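PDB 3JVO: head completion protein gp6 from Enterobacteria phage HK97, which completes the phage head as a thirteen-subunit ring of the head-tail connector, binding portal protein and gp7 and leaving an open central channel for DNA ejection. Local coordinates for residues Pro56-Ala62 with Met91-His95; Ile29-Ala33 with Phe67-Phe71. One frame throughout, in Å; residues are numbered along the deposited sequence.

Contact 1 (Pro56-Ala62 with Met91-His95)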
loop_
_atom_site.group_PDB
_atom_site.type_symbol
_atom_site.label_atom_id
_atom_site.label_comp_id
_atom_site.label_asym_id
_atom_site.label_seq_id
_atom_site.Cartn_x
_atom_site.Cartn_y
_atom_site.Cartn_z
ATOM N N PRO G 56 -38.836 20.758 17.969
ATOM C CA PRO G 56 -39.138 19.465 17.364
ATOM C C PRO G 56 -38.233 18.331 17.839
ATOM O O PRO G 56 -37.069 18.556 18.212
ATOM C CB PRO G 56 -38.888 19.705 15.870
ATOM C CG PRO G 56 -38.906 21.179 15.691
ATOM C CD PRO G 56 -38.373 21.737 16.970
ATOM N N ALA G 57 -38.765 17.115 17.773
ATOM C CA ALA G 57 -38.034 15.927 18.150
ATOM C C ALA G 57 -36.714 15.768 17.371
ATOM O O ALA G 57 -35.705 15.415 17.966
ATOM C CB ALA G 57 -38.918 14.689 18.007
ATOM N N ALA G 58 -36.703 16.037 16.058
ATOM C CA ALA G 58 -35.463 15.845 15.285
ATOM C C ALA G 58 -34.367 16.793 15.798
ATOM O O ALA G 58 -33.184 16.415 15.853
ATOM C CB ALA G 58 -35.698 16.047 13.782
ATOM N N VAL G 59 -34.757 18.020 16.153
ATOM C CA VAL G 59 -33.803 18.994 16.694
ATOM C C VAL G 59 -33.312 18.517 18.070
ATOM O O VAL G 59 -32.130 18.612 18.386
ATOM C CB VAL G 59 -34.400 20.447 16.710
ATOM C CG1 VAL G 59 -33.464 21.456 17.374
ATOM C CG2 VAL G 59 -34.707 20.899 15.280
ATOM N N LYS G 60 -34.198 17.955 18.878
ATOM C CA LYS G 60 -33.760 17.382 20.129
ATOM C C LYS G 60 -32.688 16.286 19.884
ATOM O O LYS G 60 -31.672 16.222 20.576
ATOM C CB LYS G 60 -34.962 16.876 20.914
ATOM C CG LYS G 60 -35.783 18.009 21.558
ATOM C CD LYS G 60 -37.130 17.544 22.117
ATOM C CE LYS G 60 -36.966 16.472 23.194
ATOM N NZ LYS G 60 -38.273 16.145 23.919
ATOM N N GLY G 61 -32.907 15.462 18.860
ATOM C CA GLY G 61 -31.945 14.455 18.441
ATOM C C GLY G 61 -30.593 15.039 18.091
ATOM O O GLY G 61 -29.564 14.496 18.507
ATOM N N ALA G 62 -30.583 16.133 17.328
ATOM C CA ALA G 62 -29.323 16.810 17.014
ATOM C C ALA G 62 -28.594 17.369 18.252
ATOM O O ALA G 62 -27.377 17.253 18.361
ATOM C CB ALA G 62 -29.525 17.922 15.944
HETATM N N MSE G 91 -30.605 15.879 10.874
HETATM C CA MSE G 91 -31.663 16.153 11.848
HETATM C C MSE G 91 -32.001 17.647 11.889
HETATM O O MSE G 91 -33.152 18.009 12.027
HETATM C CB MSE G 91 -31.238 15.720 13.252
HETATM C CG MSE G 91 -31.057 14.218 13.458
HETATM SE SE MSE G 91 -32.775 13.377 13.688
HETATM C CE MSE G 91 -32.085 12.133 14.958
HETATM N N MSE G 92 -30.986 18.500 11.779
HETATM C CA MSE G 92 -31.169 19.963 11.844
HETATM C C MSE G 92 -31.709 20.566 10.536
HETATM O O MSE G 92 -32.491 21.518 10.550
HETATM C CB MSE G 92 -29.843 20.636 12.197
HETATM C CG MSE G 92 -29.533 20.761 13.682
HETATM SE SE MSE G 92 -27.815 21.676 13.914
HETATM C CE MSE G 92 -26.532 20.348 13.352
ATOM N N PHE G 93 -31.285 20.005 9.409
ATOM C CA PHE G 93 -31.559 20.576 8.086
ATOM C C PHE G 93 -33.057 20.644 7.822
ATOM O O PHE G 93 -33.555 21.623 7.281
ATOM C CB PHE G 93 -30.833 19.750 7.011
ATOM C CG PHE G 93 -31.153 20.149 5.586
ATOM C CD1 PHE G 93 -30.382 21.103 4.921
ATOM C CD2 PHE G 93 -32.205 19.538 4.892
ATOM C CE1 PHE G 93 -30.674 21.455 3.596
ATOM C CE2 PHE G 93 -32.499 19.886 3.580
ATOM C CZ PHE G 93 -31.735 20.844 2.931
ATOM N N ILE G 94 -33.765 19.596 8.234
ATOM C CA ILE G 94 -35.208 19.483 8.000
ATOM C C ILE G 94 -36.044 20.441 8.877
ATOM O O ILE G 94 -37.257 20.548 8.707
ATOM C CB ILE G 94 -35.691 18.004 8.089
ATOM C CG1 ILE G 94 -35.146 17.321 9.333
ATOM C CG2 ILE G 94 -35.246 17.217 6.871
ATOM C CD1 ILE G 94 -36.146 17.151 10.402
ATOM N N HIS G 95 -35.380 21.151 9.791
ATOM C CA HIS G 95 -36.030 22.192 10.604
ATOM C C HIS G 95 -35.325 23.549 10.509
ATOM O O HIS G 95 -35.494 24.432 11.362
ATOM C CB HIS G 95 -36.180 21.737 12.055
ATOM C CG HIS G 95 -37.288 20.753 12.258
ATOM N ND1 HIS G 95 -37.063 19.440 12.616
ATOM C CD2 HIS G 95 -38.628 20.886 12.130
ATOM C CE1 HIS G 95 -38.219 18.810 12.711
ATOM N NE2 HIS G 95 -39.185 19.664 12.420
#
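P56 stands its CB-CG edge on one face of the H95 imidazole: P56 CB sits 3.5 Å from the centroid of that ring and 20° off its normal, a CH-pi contact. The methyl of A58 meets the ring edge near its plane, while V59 CG2 reaches the stem, 3.6 Å from H95 CB. The N-cap residue and first helical turn thus touch the histidine on a face, an edge and its stem. In return, the small residues on helix 57-72 form a shallow groove for the selenomethionine M91. Bent at chi2 (-79°), its chain follows the helix, with M91 SE 4.0 Å from A58 CB and M91 CE 4.2 Å from the CA of G61, which has no side chain. Two methyl bumps fit the other way: A58 CB touches I94 CD1 at 3.6 Å, and A62 CB presses on M92 CG at 3.6 Å. No hydrogen bond crosses between the segments; mostly apolar surface meets there. The contact joins the start of helix 57-72 to the last part of helix 87-93 and the residues that follow; helix 26-44 adds M41 against V59 and C40, W43 and C44 around M92, with W49 from a loop on P56, V59 and H95.

Contact 2 (Ile29-Ala33 with Phe67-Phe71)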
loop_
_atom_site.group_PDB
_atom_site.type_symbol
_atom_site.label_atom_id
_atom_site.label_comp_id
_atom_site.label_asym_id
_atom_site.label_seq_id
_atom_site.Cartn_x
_atom_site.Cartn_y
_atom_site.Cartn_z
ATOM N N ILE G 29 -21.487 19.174 32.542
ATOM C CA ILE G 29 -22.494 18.572 31.647
ATOM C C ILE G 29 -23.552 19.594 31.203
ATOM O O ILE G 29 -23.905 19.680 30.009
ATOM C CB ILE G 29 -23.140 17.317 32.294
ATOM C CG1 ILE G 29 -22.099 16.184 32.339
ATOM C CG2 ILE G 29 -24.410 16.917 31.534
ATOM C CD1 ILE G 29 -22.505 15.011 33.226
ATOM N N THR G 30 -24.031 20.381 32.166
ATOM C CA THR G 30 -24.965 21.480 31.886
ATOM C C THR G 30 -24.396 22.487 30.883
ATOM O O THR G 30 -25.130 22.959 29.990
ATOM C CB THR G 30 -25.434 22.188 33.183
ATOM O OG1 THR G 30 -26.100 21.227 34.022
ATOM C CG2 THR G 30 -26.394 23.349 32.883
ATOM N N LEU G 31 -23.099 22.793 31.003
ATOM C CA LEU G 31 -22.445 23.718 30.075
ATOM C C LEU G 31 -22.413 23.143 28.646
ATOM O O LEU G 31 -22.684 23.854 27.661
ATOM C CB LEU G 31 -21.038 24.084 30.579
ATOM C CG LEU G 31 -20.215 25.105 29.782
ATOM C CD1 LEU G 31 -18.932 25.596 30.520
ATOM C CD2 LEU G 31 -19.830 24.536 28.373
ATOM N N TYR G 32 -22.115 21.853 28.530
ATOM C CA TYR G 32 -22.109 21.194 27.229
ATOM C C TYR G 32 -23.515 21.200 26.610
ATOM O O TYR G 32 -23.673 21.419 25.413
ATOM C CB TYR G 32 -21.650 19.736 27.345
ATOM C CG TYR G 32 -20.190 19.500 27.729
ATOM C CD1 TYR G 32 -19.193 20.413 27.411
ATOM C CD2 TYR G 32 -19.825 18.334 28.410
ATOM C CE1 TYR G 32 -17.844 20.177 27.763
ATOM C CE2 TYR G 32 -18.489 18.088 28.778
ATOM C CZ TYR G 32 -17.509 18.993 28.445
ATOM O OH TYR G 32 -16.191 18.726 28.806
ATOM N N ALA G 33 -24.514 20.938 27.435
ATOM C CA ALA G 33 -25.914 20.905 27.003
ATOM C C ALA G 33 -26.327 22.279 26.494
ATOM O O ALA G 33 -26.967 22.387 25.452
ATOM C CB ALA G 33 -26.812 20.464 28.139
ATOM N N PHE G 67 -24.122 17.495 21.933
ATOM C CA PHE G 67 -23.781 17.440 23.365
ATOM C C PHE G 67 -22.818 16.279 23.654
ATOM O O PHE G 67 -21.787 16.454 24.316
ATOM C CB PHE G 67 -25.060 17.305 24.222
ATOM C CG PHE G 67 -24.812 16.691 25.589
ATOM C CD1 PHE G 67 -24.417 17.480 26.662
ATOM C CD2 PHE G 67 -24.927 15.317 25.781
ATOM C CE1 PHE G 67 -24.146 16.892 27.908
ATOM C CE2 PHE G 67 -24.678 14.726 27.031
ATOM C CZ PHE G 67 -24.295 15.513 28.088
ATOM N N ALA G 68 -23.157 15.083 23.176
ATOM C CA ALA G 68 -22.304 13.931 23.454
ATOM C C ALA G 68 -20.926 14.117 22.789
ATOM O O ALA G 68 -19.918 13.719 23.335
ATOM C CB ALA G 68 -22.989 12.618 22.999
ATOM N N ASP G 69 -20.874 14.747 21.616
ATOM C CA ASP G 69 -19.567 14.997 21.000
ATOM C C ASP G 69 -18.667 15.860 21.910
ATOM O O ASP G 69 -17.511 15.513 22.141
ATOM C CB ASP G 69 -19.711 15.622 19.620
ATOM C CG ASP G 69 -18.387 15.812 18.942
ATOM O OD1 ASP G 69 -17.684 14.798 18.668
ATOM O OD2 ASP G 69 -18.028 16.988 18.705
HETATM N N MSE G 70 -19.205 16.952 22.453
HETATM C CA MSE G 70 -18.497 17.787 23.448
HETATM C C MSE G 70 -18.007 17.004 24.660
HETATM O O MSE G 70 -16.914 17.222 25.174
HETATM C CB MSE G 70 -19.405 18.908 23.963
HETATM C CG MSE G 70 -19.812 19.916 22.914
HETATM SE SE MSE G 70 -18.253 20.810 22.166
HETATM C CE MSE G 70 -17.538 21.681 23.782
ATOM N N PHE G 71 -18.855 16.114 25.147
ATOM C CA PHE G 71 -18.496 15.326 26.295
ATOM C C PHE G 71 -17.343 14.343 26.031
ATOM O O PHE G 71 -16.466 14.160 26.869
ATOM C CB PHE G 71 -19.700 14.587 26.864
ATOM C CG PHE G 71 -19.363 13.804 28.096
ATOM C CD1 PHE G 71 -19.354 14.428 29.338
ATOM C CD2 PHE G 71 -18.999 12.468 28.010
ATOM C CE1 PHE G 71 -18.994 13.705 30.513
ATOM C CE2 PHE G 71 -18.653 11.729 29.181
ATOM C CZ PHE G 71 -18.657 12.361 30.424
#
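Y32 and F67 carry much of the apolar packing here, with Y32 CB 3.6 Å from F67 CD1. I29 CG2, set anti to its own backbone nitrogen, comes within 3.6 Å of F67 CE1, and the ring of F71 meets the tyrosine obliquely, F71 CD1 lying 3.8 Å from Y32 CE2. A second group of contacts uses the face of the Y32 ring. In the conformer described, M70 CB makes a CH-pi contact 4.2 Å from the Y32 ring centroid and 28° off its normal, and the backbone of the same turn, M70 O and F71 N, lies over that face toward the rim. Backbone polar atoms make the third group: the edge of F67 is turned to I29 O, 3.5 Å from F67 CE1, but that oxygen is already satisfied by A33 N at 2.9 Å. No hydrogen bond crosses between the segments; the Y32 hydroxyl instead bonds to Q17 OE1 of a neighbouring subunit. The short helical axes approach to 9.1 Å with directions 134° apart, so 29-33 and 67-71 run nearer antiparallel than parallel. Helix 11-17 closes one flank, L11 against I29 and F14 against A33 and F67, and F20 meets F71 edge-to-face.

Overall arrangement
Helix 57-72 is common to both contacts: its first turns meet 91-95 in contact 1, and its later turns meet 29-33 in contact 2. The centres are about 17 Å apart, on opposite sides of the chain's centre; nearest atoms come to about 5 Å without touching. Neighbouring copies in the thirteen-membered ring bring the two regions together: M91 of contact 1 packs on M70 of one neighbouring subunit and, in the conformer described, M70 of contact 2 packs on G61 of another. D38 and R42 of the subunit that meets M91 also hydrogen-bond to A58 N and I94 O, respectively. A methylpentanediol, probably from the crystallisation liquor, lies about 4 Å from the M91 side chain.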